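Local coordinates for putative cell invasion protein with MAC/Perforin domain (Bacteroides thetaiotaomicron VPI-5482, PDB 3KK7), which is of uncertain function but belongs to the membrane-attack complex/perforin family and is a putative cell invasion protein of a human gut symbiont, at residues 202-205 with 206-210. Residues are numbered along the deposited sequence; the frame is centred on the assembly and turned at random.
Sequences VELM and QSYGE
Leu204 and Tyr208, one turn apart on helix 201-208, mark the close-packed flank of this last stretch of helix before the chain turns into strand 211-218. Leu204 CD2 lies 4.1 Å from Tyr208 CD1, and Leu204 O sits at the edge of the phenol ring, in its plane. Tyr208 N donates to Leu204 O at 2.9 Å, the straightest of the four i-to-i+4 bonds (170° at the hydrogen). Helix 190-198 packs on this flank through Phe192 and Ala195, and both Phe192 and Tyr77 meet the Tyr208 ring edge-to-face.

Met205, a selenomethionine, leaves the helix on another side. Its chain bends at the selenium (chi3 74°), bringing Met205 CE to 3.8 Å from CG of Glu210 and crossing that side chain at about a right angle; Tyr359 and Thr362 of helix 353-363 also touch it. Gly209 is the first residue to leave helical geometry, and its N still bonds Met205 O at 2.8 Å, from above the carbonyl plane. Its backbone angles, with positive phi, are ones that call for glycine. Beyond it, the buried Glu210 carboxylate, probably ionised, is held by the backbone N-H groups of Val62 and Glu63.

The exposed side is looser only toward the end of Gln206. With CG beside its own backbone N (chi1 -68°), Gln206 runs extended back along the preceding turn, its CG tight against the Val202 carbonyl, 3.2 Å from Val202 O. The amide lies more loosely, Gln206 OE1 3.5 Å from Val202 CG1 and Gln206 NE2 no nearer to Glu203 than 3.7 Å, at its CA. The chemistry therefore divides: i-to-i+4 backbone bonds carry the turn, apolar and aromatic contact between Leu204 and Tyr208 defines its buried side, and the polar amide of Gln206 is left at the solvent side.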
loop_
_atom_site.group_PDB
_atom_site.type_symbol
_atom_site.label_atom_id
_atom_site.label_comp_id
_atom_site.label_asym_id
_atom_site.label_seq_id
_atom_site.Cartn_x
_atom_site.Cartn_y
_atom_site.Cartn_z
ATOM N N VAL A 202 6.706 -1.686 6.134
ATOM C CA VAL A 202 7.655 -1.763 5.046
ATOM C C VAL A 202 7.739 -3.200 4.514
ATOM O O VAL A 202 7.627 -3.424 3.306
ATOM C CB VAL A 202 9.072 -1.247 5.454
ATOM C CG1 VAL A 202 10.171 -1.793 4.503
ATOM C CG2 VAL A 202 9.094 0.304 5.510
ATOM N N GLU A 203 7.922 -4.152 5.433
ATOM C CA GLU A 203 8.040 -5.580 5.099
ATOM C C GLU A 203 6.748 -6.146 4.489
ATOM O O GLU A 203 6.781 -6.903 3.509
ATOM C CB GLU A 203 8.465 -6.377 6.345
ATOM C CG GLU A 203 10.010 -6.403 6.583
ATOM C CD GLU A 203 10.442 -6.694 8.037
ATOM O OE1 GLU A 203 9.581 -6.966 8.911
ATOM O OE2 GLU A 203 11.669 -6.634 8.307
ATOM N N LEU A 204 5.612 -5.750 5.061
ATOM C CA LEU A 204 4.315 -6.162 4.581
ATOM C C LEU A 204 4.149 -5.685 3.142
ATOM O O LEU A 204 3.693 -6.447 2.289
ATOM C CB LEU A 204 3.208 -5.621 5.510
ATOM C CG LEU A 204 1.718 -6.008 5.313
ATOM C CD1 LEU A 204 0.876 -5.605 6.539
ATOM C CD2 LEU A 204 1.128 -5.417 4.018
HETATM N N MSE A 205 4.550 -4.458 2.833
HETATM C CA MSE A 205 4.377 -3.982 1.443
HETATM C C MSE A 205 5.331 -4.670 0.485
HETATM O O MSE A 205 5.006 -4.860 -0.680
HETATM C CB MSE A 205 4.471 -2.463 1.315
HETATM C CG MSE A 205 3.338 -1.773 2.018
HETATM SE SE MSE A 205 3.578 0.135 2.343
HETATM C CE MSE A 205 3.303 0.802 0.500
ATOM N N GLN A 206 6.493 -5.059 0.970
ATOM C CA GLN A 206 7.449 -5.773 0.113
ATOM C C GLN A 206 6.893 -7.119 -0.321
ATOM O O GLN A 206 7.047 -7.539 -1.453
ATOM C CB GLN A 206 8.734 -6.049 0.850
ATOM C CG GLN A 206 9.532 -4.858 1.168
ATOM C CD GLN A 206 10.696 -5.167 2.132
ATOM O OE1 GLN A 206 11.530 -4.281 2.376
ATOM N NE2 GLN A 206 10.756 -6.405 2.687
ATOM N N SER A 207 6.245 -7.794 0.606
ATOM C CA SER A 207 5.715 -9.095 0.346
ATOM C C SER A 207 4.365 -9.058 -0.415
ATOM O O SER A 207 4.205 -9.776 -1.412
ATOM C CB SER A 207 5.587 -9.832 1.671
ATOM O OG SER A 207 4.845 -10.989 1.431
ATOM N N TYR A 208 3.411 -8.235 0.054
ATOM C CA TYR A 208 2.076 -8.158 -0.545
ATOM C C TYR A 208 1.957 -7.227 -1.764
ATOM O O TYR A 208 1.171 -7.503 -2.668
ATOM C CB TYR A 208 1.043 -7.709 0.499
ATOM C CG TYR A 208 0.619 -8.821 1.403
ATOM C CD1 TYR A 208 1.396 -9.185 2.481
ATOM C CD2 TYR A 208 -0.529 -9.561 1.144
ATOM C CE1 TYR A 208 1.029 -10.235 3.315
ATOM C CE2 TYR A 208 -0.903 -10.616 1.976
ATOM C CZ TYR A 208 -0.114 -10.938 3.047
ATOM O OH TYR A 208 -0.444 -11.952 3.870
ATOM N N GLY A 209 2.742 -6.146 -1.801
ATOM C CA GLY A 209 2.461 -5.037 -2.706
ATOM C C GLY A 209 1.711 -3.924 -1.972
ATOM O O GLY A 209 1.594 -3.946 -0.741
ATOM N N GLU A 210 1.170 -2.971 -2.728
ATOM C CA GLU A 210 0.643 -1.748 -2.152
ATOM C C GLU A 210 -0.868 -1.613 -2.176
ATOM O O GLU A 210 -1.417 -0.779 -1.466
ATOM C CB GLU A 210 1.273 -0.539 -2.857
ATOM C CG GLU A 210 2.837 -0.593 -2.996
ATOM C CD GLU A 210 3.265 -1.157 -4.338
ATOM O OE1 GLU A 210 2.556 -2.048 -4.818
ATOM O OE2 GLU A 210 4.260 -0.709 -4.943
#